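Local coordinates for protein glycoside hydrolase YxiA (Bacillus licheniformis, PDB 3LV4) that probably hydrolyses glycosidic bonds in arabinan, as a calcium-binding family 43 glycoside hydrolase resembling endo-1,5-alpha-L-arabinosidases, at residues S17-N22 with Y26-H31; N54-N59 with F89-N94; W160-S165 with A203-H208; P58-E63 with D74-P79. All coordinates share one frame; numbering follows the deposited sequence.

Interactions 1, 2 and 3 are buried, while interaction 4 runs from the core to the protein surface. Interaction 1 pairs neighbouring strands of one sheet, so main-chain hydrogen bonds carry it. Interactions 2 and 3 join elements that share no backbone pairing and rely on apolar side chains, with a water bridge added in interaction 3. In interaction 4 a tyrosine hydroxyl bonds a main-chain oxygen beside a small apolar contact. Interactions 2 and 4 share P58 and N59 of the segment leading into helix 60-63. F28 of interaction 1 packs on L56 and M91 of interaction 2, and Y204 of interaction 3 touches S17 and I18.

Interaction 1 (S17-N22 with Y26-H31); sequences SIIKAN and YVFGSH
Four main-chain hydrogen bonds tie S17 and I19 to F28 and Y26. In the S17–F28 pair, S17 N reaches F28 O at 2.8 Å and F28 N returns to S17 O at 3.1 Å, each donor lying well above the carbonyl plane of its acceptor. The I19–Y26 pair is straighter: Y26 N meets I19 O at 2.8 Å almost head-on. Between them I18 and V27 form a non-hydrogen-bonded pair, where I18 CA-H leans on Y26 O and the methyls I18 CD1 and V27 CG1 touch at 3.8 Å. I18 sets CG1 opposite the backbone N (chi1 -169°), and its second torsion of 79° then turns CD1 across to the neighbouring strand. On the other face, I19 CG2 lies in the plane of the F28 ring, 3.7 Å from CE1; this branched methyl fits against both the ring edge and Y26 CB, while I18 and V27 are buried on their own face. At the hairpin end a water bridges N22 ND2 and Y26 OH, lying 2.6 Å from Y26 OH in the ring plane; the hydroxyl also bonds E114. Farther out, S17 OG bonds D80, I18 N bonds S293 OG, and S30 OG is hydrogen-bonded to D15, the predicted proton acceptor. These strands form a beta hairpin at the inner, active-site side of a blade in the five-bladed beta-propeller of family 43.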
# COMPACT_ATOMS: atom_id res chain seq x y z
N SER A 17 -6.87 -5.71 0.87
CA SER A 17 -5.84 -6.55 1.47
C SER A 17 -5.83 -7.92 0.78
O SER A 17 -6.79 -8.70 0.88
CB SER A 17 -6.07 -6.69 2.98
OG SER A 17 -4.86 -7.04 3.66
N ILE A 18 -4.74 -8.20 0.08
CA ILE A 18 -4.63 -9.37 -0.79
C ILE A 18 -4.37 -10.67 -0.03
O ILE A 18 -3.62 -10.69 0.95
CB ILE A 18 -3.51 -9.16 -1.86
CG1 ILE A 18 -3.55 -10.23 -2.95
CG2 ILE A 18 -2.13 -9.11 -1.20
CD1 ILE A 18 -4.62 -10.00 -4.00
N ILE A 19 -4.98 -11.75 -0.49
CA ILE A 19 -4.66 -13.08 0.02
C ILE A 19 -4.96 -14.09 -1.07
O ILE A 19 -5.97 -13.98 -1.77
CB ILE A 19 -5.44 -13.42 1.32
CG1 ILE A 19 -5.17 -14.88 1.75
CG2 ILE A 19 -6.96 -13.16 1.15
CD1 ILE A 19 -5.79 -15.27 3.10
N LYS A 20 -4.07 -15.06 -1.25
CA LYS A 20 -4.30 -16.08 -2.25
C LYS A 20 -4.65 -17.40 -1.57
O LYS A 20 -3.96 -17.83 -0.65
CB LYS A 20 -3.09 -16.26 -3.16
CG LYS A 20 -3.33 -17.30 -4.24
CD LYS A 20 -2.57 -16.99 -5.50
CE LYS A 20 -1.24 -17.66 -5.56
NZ LYS A 20 -1.04 -18.26 -6.92
N ALA A 21 -5.73 -18.02 -2.02
CA ALA A 21 -6.10 -19.34 -1.52
C ALA A 21 -6.72 -20.15 -2.64
O ALA A 21 -7.44 -19.61 -3.47
CB ALA A 21 -7.09 -19.20 -0.37
N ASN A 22 -6.42 -21.44 -2.67
CA ASN A 22 -7.05 -22.33 -3.65
C ASN A 22 -6.77 -21.88 -5.09
O ASN A 22 -7.57 -22.14 -5.99
CB ASN A 22 -8.57 -22.36 -3.42
CG ASN A 22 -8.94 -22.56 -1.96
OD1 ASN A 22 -8.53 -23.54 -1.34
ND2 ASN A 22 -9.73 -21.63 -1.40
N TYR A 26 -7.86 -13.08 -3.57
CA TYR A 26 -8.94 -12.33 -2.94
C TYR A 26 -8.43 -11.00 -2.44
O TYR A 26 -7.28 -10.90 -2.01
CB TYR A 26 -9.50 -13.13 -1.75
CG TYR A 26 -10.27 -14.35 -2.18
CD1 TYR A 26 -9.62 -15.56 -2.41
CD2 TYR A 26 -11.65 -14.30 -2.34
CE1 TYR A 26 -10.33 -16.68 -2.80
CE2 TYR A 26 -12.37 -15.41 -2.74
CZ TYR A 26 -11.71 -16.60 -2.96
OH TYR A 26 -12.43 -17.71 -3.36
N VAL A 27 -9.28 -9.97 -2.51
CA VAL A 27 -9.02 -8.75 -1.77
C VAL A 27 -10.15 -8.49 -0.78
O VAL A 27 -11.33 -8.62 -1.13
CB VAL A 27 -8.79 -7.50 -2.67
CG1 VAL A 27 -7.41 -7.57 -3.33
CG2 VAL A 27 -9.92 -7.36 -3.70
N PHE A 28 -9.78 -8.15 0.45
CA PHE A 28 -10.75 -7.78 1.47
C PHE A 28 -10.51 -6.33 1.84
O PHE A 28 -9.37 -5.94 2.12
CB PHE A 28 -10.62 -8.68 2.71
CG PHE A 28 -11.03 -10.10 2.46
CD1 PHE A 28 -10.12 -11.03 1.98
CD2 PHE A 28 -12.34 -10.51 2.70
CE1 PHE A 28 -10.50 -12.35 1.75
CE2 PHE A 28 -12.73 -11.83 2.48
CZ PHE A 28 -11.81 -12.75 1.99
N GLY A 29 -11.57 -5.54 1.83
CA GLY A 29 -11.44 -4.11 2.04
C GLY A 29 -12.42 -3.59 3.07
O GLY A 29 -13.12 -4.37 3.72
N SER A 30 -12.46 -2.27 3.21
CA SER A 30 -13.40 -1.64 4.13
C SER A 30 -14.86 -1.91 3.73
O SER A 30 -15.14 -2.31 2.59
CB SER A 30 -13.13 -0.14 4.23
OG SER A 30 -11.81 0.07 4.72
N HIS A 31 -15.76 -1.71 4.69
CA HIS A 31 -17.20 -1.90 4.47
C HIS A 31 -17.53 -3.34 4.12
O HIS A 31 -18.51 -3.62 3.41
CB HIS A 31 -17.70 -0.92 3.40
CG HIS A 31 -17.25 0.48 3.64
ND1 HIS A 31 -16.42 1.17 2.77
CD2 HIS A 31 -17.45 1.30 4.69
CE1 HIS A 31 -16.17 2.37 3.27
NE2 HIS A 31 -16.78 2.47 4.43
O HOH W 1 -11.44 -20.15 -3.29

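Interaction 2 (N54-N59 with F89-N94); sequences NPLIPN and FYMYYN
M91, modelled as selenomethionine, reaches L56 and I57 through a side chain extended over its first two torsions (chi1 177°) and then bent at the selenium (chi3 -68°). The extension carries SE away from strand 89-94 to 4.3 Å from I57 CD1, and the bend turns CE toward L56 CD1, at 4.5 Å. I57 is itself stretched at its second torsion (180°), so its terminal methyl leads the approach. These are loose apolar contacts between the ends of long side chains, which can span main chains whose nearest CA atoms, those of L56 and M91, are 10.1 Å apart. A flexible, unbranched residue such as methionine suits that span. The loop is shaped by N54: its OD1 accepts from L56 N at 2.9 Å, in the carbonyl plane, making an Asx turn, while N54 ND2 bonds the main-chain oxygens of S49 and L32. F28 of interaction 1 joins the cluster by packing on L56, and V81 also touches M91. Strands 24-29 and 89-96 belong to successive sheets, joined by the connection from strand 44-47 to strand 80-83, which includes two short helices and the 54-59 segment; the cluster therefore occupies the hydrophobic interface between adjacent blades of the beta-propeller.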
# COMPACT_ATOMS: atom_id res chain seq x y z
N ASN A 54 -24.69 -9.94 3.71
CA ASN A 54 -23.32 -9.92 3.21
C ASN A 54 -22.72 -11.33 3.38
O ASN A 54 -22.68 -11.85 4.49
CB ASN A 54 -22.50 -8.87 3.95
CG ASN A 54 -21.06 -8.79 3.46
OD1 ASN A 54 -20.36 -9.80 3.41
ND2 ASN A 54 -20.62 -7.59 3.10
N PRO A 55 -22.27 -11.95 2.28
CA PRO A 55 -21.88 -13.37 2.36
C PRO A 55 -20.73 -13.63 3.33
O PRO A 55 -20.65 -14.72 3.89
CB PRO A 55 -21.45 -13.70 0.92
CG PRO A 55 -21.27 -12.39 0.24
CD PRO A 55 -22.18 -11.42 0.91
N LEU A 56 -19.86 -12.64 3.54
CA LEU A 56 -18.72 -12.83 4.44
C LEU A 56 -19.19 -12.97 5.88
O LEU A 56 -18.68 -13.79 6.64
CB LEU A 56 -17.72 -11.67 4.31
CG LEU A 56 -17.15 -11.41 2.92
CD1 LEU A 56 -16.16 -10.25 2.96
CD2 LEU A 56 -16.48 -12.66 2.33
N ILE A 57 -20.16 -12.14 6.27
CA ILE A 57 -20.79 -12.24 7.59
C ILE A 57 -22.26 -11.83 7.46
O ILE A 57 -22.60 -10.66 7.65
CB ILE A 57 -20.12 -11.31 8.63
CG1 ILE A 57 -18.59 -11.37 8.53
CG2 ILE A 57 -20.57 -11.68 10.05
CD1 ILE A 57 -17.88 -10.45 9.55
N PRO A 58 -23.12 -12.79 7.11
CA PRO A 58 -24.52 -12.48 6.78
C PRO A 58 -25.32 -11.86 7.93
O PRO A 58 -26.29 -11.15 7.68
CB PRO A 58 -25.11 -13.84 6.40
CG PRO A 58 -23.94 -14.70 6.06
CD PRO A 58 -22.78 -14.20 6.86
N ASN A 59 -24.91 -12.14 9.17
CA ASN A 59 -25.55 -11.56 10.35
C ASN A 59 -24.66 -10.50 10.99
O ASN A 59 -24.67 -10.32 12.21
CB ASN A 59 -25.84 -12.65 11.38
CG ASN A 59 -24.56 -13.24 11.96
OD1 ASN A 59 -23.56 -13.40 11.26
ND2 ASN A 59 -24.60 -13.58 13.24
N PHE A 89 -9.16 -19.19 8.15
CA PHE A 89 -8.97 -17.82 7.69
C PHE A 89 -9.34 -16.85 8.79
O PHE A 89 -10.47 -16.83 9.27
CB PHE A 89 -9.76 -17.59 6.40
CG PHE A 89 -9.34 -18.49 5.28
CD1 PHE A 89 -10.02 -19.68 5.03
CD2 PHE A 89 -8.23 -18.18 4.51
CE1 PHE A 89 -9.62 -20.52 4.01
CE2 PHE A 89 -7.82 -19.02 3.49
CZ PHE A 89 -8.51 -20.19 3.24
N TYR A 90 -8.36 -16.04 9.18
CA TYR A 90 -8.48 -15.15 10.32
C TYR A 90 -8.64 -13.72 9.83
O TYR A 90 -7.71 -13.15 9.24
CB TYR A 90 -7.25 -15.27 11.21
CG TYR A 90 -7.22 -16.56 12.00
CD1 TYR A 90 -7.04 -17.79 11.37
CD2 TYR A 90 -7.40 -16.55 13.38
CE1 TYR A 90 -7.04 -18.97 12.09
CE2 TYR A 90 -7.40 -17.71 14.11
CZ TYR A 90 -7.22 -18.92 13.47
OH TYR A 90 -7.23 -20.07 14.21
N MSE A 91 -9.83 -13.17 10.06
CA MSE A 91 -10.12 -11.79 9.71
C MSE A 91 -9.92 -10.87 10.90
O MSE A 91 -10.55 -11.02 11.95
CB MSE A 91 -11.54 -11.64 9.19
CG MSE A 91 -11.92 -10.18 8.87
SE MSE A 91 -13.80 -9.98 8.34
CE MSE A 91 -13.71 -10.94 6.62
N TYR A 92 -9.02 -9.91 10.73
CA TYR A 92 -8.83 -8.87 11.72
C TYR A 92 -9.69 -7.68 11.29
O TYR A 92 -9.36 -6.96 10.35
CB TYR A 92 -7.34 -8.53 11.81
CG TYR A 92 -6.59 -9.74 12.36
CD1 TYR A 92 -6.32 -9.86 13.72
CD2 TYR A 92 -6.22 -10.79 11.52
CE1 TYR A 92 -5.66 -10.97 14.23
CE2 TYR A 92 -5.57 -11.91 12.02
CZ TYR A 92 -5.29 -11.99 13.38
OH TYR A 92 -4.66 -13.10 13.89
N TYR A 93 -10.83 -7.53 11.97
CA TYR A 93 -11.82 -6.53 11.59
C TYR A 93 -11.77 -5.37 12.56
O TYR A 93 -11.28 -5.49 13.69
CB TYR A 93 -13.22 -7.16 11.59
CG TYR A 93 -13.69 -7.58 12.96
CD1 TYR A 93 -14.16 -6.64 13.87
CD2 TYR A 93 -13.63 -8.91 13.36
CE1 TYR A 93 -14.57 -7.01 15.14
CE2 TYR A 93 -14.06 -9.30 14.62
CZ TYR A 93 -14.52 -8.34 15.51
OH TYR A 93 -14.94 -8.72 16.77
N ASN A 94 -12.30 -4.22 12.13
CA ASN A 94 -12.28 -3.04 12.97
C ASN A 94 -13.32 -2.02 12.53
O ASN A 94 -13.73 -1.99 11.36
CB ASN A 94 -10.87 -2.41 12.98
CG ASN A 94 -10.35 -2.15 11.57
OD1 ASN A 94 -9.71 -3.00 10.95
ND2 ASN A 94 -10.62 -0.96 11.07

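Interaction 3 (W160-S165 with A203-H208); sequences WMVYGS and AYILYH
V162 packs on A203 and I205 beside two stacked rings, those of H150 and Y204. The H150 side chain also touches V162, and its ND1 accepts from I205 N; the Y204 side chain leaves its backbone turned away from V162. The Y163 ring holds M161 O in plane at its edge. Across the contact, A203 CB lies 3.7 Å from V162 CG2 and a little farther from CG1, so the small methyl sits against both branches. I205 CD1 comes within 4.0 Å of V162 CB, the two side chains crossing at a slant. A chi1 of 63° places V162 CG1 between the backbone N and the carbonyl carbon and so leaves CG2 opposite N, facing A203; beta-branched and small residues suit such close packing between strands that are not paired. No direct hydrogen bond links the segments. A water bridges them, giving G164 O a donor at 2.8 Å and A203 N an acceptor at 2.8 Å. I170 and L216 also touch A203. Just beyond, S165 OG bonds E201, the predicted proton donor, and the side chain of A203 is about 6 Å from that of D148, predicted to tune it. Two neighbouring blades thus pack together beside the central catalytic pocket of a family 43 beta-propeller.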
# COMPACT_ATOMS: atom_id res chain seq x y z
N TRP A 160 3.06 -11.79 13.27
CA TRP A 160 3.03 -10.38 13.69
C TRP A 160 1.76 -9.73 13.19
O TRP A 160 1.15 -10.19 12.23
CB TRP A 160 4.21 -9.61 13.08
CG TRP A 160 5.57 -10.10 13.46
CD1 TRP A 160 6.32 -11.04 12.80
CD2 TRP A 160 6.35 -9.67 14.58
NE1 TRP A 160 7.52 -11.22 13.44
CE2 TRP A 160 7.57 -10.39 14.54
CE3 TRP A 160 6.15 -8.75 15.61
CZ2 TRP A 160 8.57 -10.21 15.49
CZ3 TRP A 160 7.15 -8.58 16.56
CH2 TRP A 160 8.35 -9.30 16.49
N MSE A 161 1.37 -8.63 13.84
CA MSE A 161 0.35 -7.75 13.27
C MSE A 161 0.80 -6.29 13.38
O MSE A 161 1.01 -5.78 14.49
CB MSE A 161 -0.99 -7.91 13.97
CG MSE A 161 -2.06 -6.98 13.39
SE MSE A 161 -3.76 -7.05 14.38
CE MSE A 161 -3.17 -6.13 16.01
N VAL A 162 0.96 -5.63 12.24
CA VAL A 162 1.22 -4.20 12.21
C VAL A 162 -0.12 -3.48 11.95
O VAL A 162 -0.97 -4.00 11.23
CB VAL A 162 2.25 -3.85 11.12
CG1 VAL A 162 1.72 -4.21 9.71
CG2 VAL A 162 2.68 -2.37 11.19
N TYR A 163 -0.32 -2.31 12.55
CA TYR A 163 -1.63 -1.66 12.44
C TYR A 163 -1.53 -0.19 12.83
O TYR A 163 -0.47 0.28 13.28
CB TYR A 163 -2.65 -2.37 13.35
CG TYR A 163 -2.41 -2.10 14.81
CD1 TYR A 163 -1.37 -2.74 15.49
CD2 TYR A 163 -3.19 -1.19 15.51
CE1 TYR A 163 -1.12 -2.48 16.83
CE2 TYR A 163 -2.95 -0.93 16.84
CZ TYR A 163 -1.92 -1.58 17.50
OH TYR A 163 -1.69 -1.31 18.82
N GLY A 164 -2.63 0.54 12.68
CA GLY A 164 -2.71 1.93 13.10
C GLY A 164 -3.14 2.86 11.97
O GLY A 164 -3.04 2.52 10.79
N SER A 165 -3.63 4.03 12.36
CA SER A 165 -3.96 5.08 11.41
C SER A 165 -3.95 6.40 12.15
O SER A 165 -4.69 6.57 13.13
CB SER A 165 -5.37 4.90 10.85
OG SER A 165 -5.77 6.11 10.22
N ALA A 203 -0.55 0.48 6.96
CA ALA A 203 0.70 -0.28 6.98
C ALA A 203 0.58 -1.65 6.32
O ALA A 203 -0.45 -2.33 6.42
CB ALA A 203 1.20 -0.44 8.42
N TYR A 204 1.64 -2.08 5.66
CA TYR A 204 1.68 -3.41 5.09
C TYR A 204 3.13 -3.85 4.99
O TYR A 204 3.96 -3.12 4.45
CB TYR A 204 1.01 -3.44 3.70
CG TYR A 204 0.61 -4.84 3.30
CD1 TYR A 204 1.50 -5.67 2.64
CD2 TYR A 204 -0.65 -5.33 3.61
CE1 TYR A 204 1.14 -6.96 2.29
CE2 TYR A 204 -1.02 -6.62 3.28
CZ TYR A 204 -0.12 -7.43 2.62
OH TYR A 204 -0.48 -8.72 2.28
N ILE A 205 3.45 -5.04 5.52
CA ILE A 205 4.83 -5.50 5.50
C ILE A 205 5.04 -6.71 4.58
O ILE A 205 4.39 -7.75 4.74
CB ILE A 205 5.37 -5.79 6.93
CG1 ILE A 205 5.47 -4.47 7.71
CG2 ILE A 205 6.75 -6.48 6.86
CD1 ILE A 205 5.63 -4.62 9.21
N LEU A 206 5.94 -6.56 3.61
CA LEU A 206 6.26 -7.64 2.68
C LEU A 206 7.76 -7.94 2.66
O LEU A 206 8.58 -7.04 2.46
CB LEU A 206 5.80 -7.28 1.26
CG LEU A 206 6.03 -8.42 0.25
CD1 LEU A 206 5.09 -9.57 0.59
CD2 LEU A 206 5.83 -7.97 -1.18
N TYR A 207 8.11 -9.21 2.85
CA TYR A 207 9.49 -9.67 2.75
C TYR A 207 9.83 -10.02 1.31
O TYR A 207 9.03 -10.61 0.60
CB TYR A 207 9.68 -10.91 3.62
CG TYR A 207 11.09 -11.46 3.64
CD1 TYR A 207 11.43 -12.60 2.91
CD2 TYR A 207 12.08 -10.86 4.42
CE1 TYR A 207 12.73 -13.11 2.95
CE2 TYR A 207 13.37 -11.38 4.47
CZ TYR A 207 13.69 -12.49 3.73
OH TYR A 207 14.98 -12.99 3.78
N HIS A 208 11.03 -9.66 0.87
CA HIS A 208 11.49 -10.13 -0.43
C HIS A 208 12.72 -11.00 -0.25
O HIS A 208 13.71 -10.57 0.35
CB HIS A 208 11.81 -8.97 -1.37
CG HIS A 208 11.90 -9.39 -2.81
ND1 HIS A 208 12.99 -10.06 -3.32
CD2 HIS A 208 11.02 -9.25 -3.83
CE1 HIS A 208 12.78 -10.31 -4.61
NE2 HIS A 208 11.60 -9.83 -4.94
O HOH W 2 -1.81 0.39 9.45

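Interaction 4 (P58-E63 with D74-P79); sequences PNVYEE and DTLWAP
The hydroxyl of Y61 donates to D74 O at 2.7 Å, in the carbonyl plane and on a lone pair, with a C=O...donor angle of 141°. D74 O also lies at the edge of the phenol ring and near its plane. Tyrosine suits this place because its rigid ring carries a donor from the helix to a loop carbonyl. D74 CB touches Y61 OH at 3.7 Å, and the D74 side chain continues past the hydroxyl in the same direction as the tyrosine, the ring and carboxylate planes 39° apart. Y61 places CG opposite its carbonyl carbon (chi1 -77°), directing the ring away from the helix toward D74. On one face of that ring V60 CG1 sits offset toward the rim, while the other valine methyl, V60 CG2, reaches L76 CD1 at 4.3 Å. F68 of helix 65-71 touches V60, Y61 and L76, adding to the apolar patch. Together these contacts join a short helix to the loop that leads into strand 80-83, in the long connection between two sheets of the family 43 beta-propeller. The helix start is organised by N59, at the N-cap position: N59 O accepts from E62 N and E63 N. Instead of capping, the N59 amide gives ND2 to E62 OE1 at 3.0 Å and to E63 OE1 at 2.9 Å. E63 OE1 also makes a salt bridge with K118, which probably offsets the negative charge gathered there. On the loop side, main-chain bonds link L76 with H31 and W77 with N94, and A78 touches D15, the predicted proton acceptor, and D148, predicted to modulate the proton donor.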
# COMPACT_ATOMS: atom_id res chain seq x y z
N PRO A 58 -23.12 -12.79 7.11
CA PRO A 58 -24.52 -12.48 6.78
C PRO A 58 -25.32 -11.86 7.93
O PRO A 58 -26.29 -11.15 7.68
CB PRO A 58 -25.11 -13.84 6.40
CG PRO A 58 -23.94 -14.70 6.06
CD PRO A 58 -22.78 -14.20 6.86
N ASN A 59 -24.91 -12.14 9.17
CA ASN A 59 -25.55 -11.56 10.35
C ASN A 59 -24.66 -10.50 10.99
O ASN A 59 -24.67 -10.32 12.21
CB ASN A 59 -25.84 -12.65 11.38
CG ASN A 59 -24.56 -13.24 11.96
OD1 ASN A 59 -23.56 -13.40 11.26
ND2 ASN A 59 -24.60 -13.58 13.24
N VAL A 60 -23.90 -9.80 10.15
CA VAL A 60 -22.85 -8.90 10.62
C VAL A 60 -23.25 -7.98 11.78
O VAL A 60 -22.47 -7.79 12.70
CB VAL A 60 -22.25 -8.06 9.45
CG1 VAL A 60 -23.32 -7.20 8.79
CG2 VAL A 60 -21.06 -7.21 9.92
N TYR A 61 -24.45 -7.41 11.74
CA TYR A 61 -24.82 -6.44 12.79
C TYR A 61 -25.01 -7.10 14.16
O TYR A 61 -24.80 -6.46 15.19
CB TYR A 61 -26.03 -5.58 12.40
CG TYR A 61 -25.66 -4.49 11.42
CD1 TYR A 61 -24.69 -3.55 11.74
CD2 TYR A 61 -26.28 -4.40 10.18
CE1 TYR A 61 -24.35 -2.54 10.85
CE2 TYR A 61 -25.95 -3.39 9.28
CZ TYR A 61 -24.97 -2.47 9.62
OH TYR A 61 -24.64 -1.47 8.75
N GLU A 62 -25.38 -8.37 14.16
CA GLU A 62 -25.45 -9.16 15.38
C GLU A 62 -24.07 -9.71 15.74
O GLU A 62 -23.64 -9.65 16.89
CB GLU A 62 -26.43 -10.32 15.22
CG GLU A 62 -26.30 -11.41 16.28
CD GLU A 62 -27.20 -12.63 16.00
OE1 GLU A 62 -27.04 -13.28 14.94
OE2 GLU A 62 -28.07 -12.93 16.86
N GLU A 63 -23.38 -10.24 14.73
CA GLU A 63 -22.12 -10.94 14.96
C GLU A 63 -21.08 -10.02 15.59
O GLU A 63 -20.37 -10.42 16.51
CB GLU A 63 -21.57 -11.51 13.64
CG GLU A 63 -20.41 -12.49 13.82
CD GLU A 63 -20.82 -13.78 14.54
OE1 GLU A 63 -22.02 -14.12 14.56
OE2 GLU A 63 -19.93 -14.47 15.09
N ASP A 74 -21.83 2.27 11.76
CA ASP A 74 -22.58 1.18 11.15
C ASP A 74 -21.78 0.55 10.02
O ASP A 74 -22.33 -0.17 9.18
CB ASP A 74 -23.95 1.65 10.65
CG ASP A 74 -23.85 2.64 9.50
OD1 ASP A 74 -22.72 3.08 9.18
OD2 ASP A 74 -24.90 2.98 8.92
N THR A 75 -20.48 0.80 9.99
CA THR A 75 -19.65 0.15 8.98
C THR A 75 -18.32 -0.33 9.56
O THR A 75 -18.02 -0.09 10.73
CB THR A 75 -19.41 1.07 7.77
OG1 THR A 75 -19.01 0.27 6.64
CG2 THR A 75 -18.34 2.10 8.06
N LEU A 76 -17.55 -1.02 8.73
CA LEU A 76 -16.24 -1.53 9.12
C LEU A 76 -15.14 -0.86 8.30
O LEU A 76 -15.34 -0.54 7.13
CB LEU A 76 -16.18 -3.06 8.93
CG LEU A 76 -17.16 -3.89 9.77
CD1 LEU A 76 -17.26 -5.34 9.26
CD2 LEU A 76 -16.78 -3.88 11.25
N TRP A 77 -13.99 -0.65 8.92
CA TRP A 77 -12.86 -0.09 8.20
C TRP A 77 -11.96 -1.20 7.66
O TRP A 77 -12.42 -2.33 7.45
CB TRP A 77 -12.11 0.95 9.05
CG TRP A 77 -12.82 2.29 9.06
CD1 TRP A 77 -14.07 2.56 8.59
CD2 TRP A 77 -12.31 3.54 9.57
NE1 TRP A 77 -14.38 3.89 8.78
CE2 TRP A 77 -13.32 4.51 9.38
CE3 TRP A 77 -11.11 3.93 10.17
CZ2 TRP A 77 -13.16 5.84 9.75
CZ3 TRP A 77 -10.95 5.25 10.54
CH2 TRP A 77 -11.97 6.19 10.34
N ALA A 78 -10.68 -0.89 7.41
CA ALA A 78 -9.83 -1.76 6.59
C ALA A 78 -9.36 -3.01 7.32
O ALA A 78 -8.61 -2.91 8.29
CB ALA A 78 -8.63 -0.96 6.03
N PRO A 79 -9.78 -4.19 6.85
CA PRO A 79 -9.43 -5.44 7.53
C PRO A 79 -8.16 -6.08 6.98
O PRO A 79 -7.57 -5.61 6.01
CB PRO A 79 -10.60 -6.33 7.16
CG PRO A 79 -10.83 -5.96 5.71
CD PRO A 79 -10.65 -4.44 5.68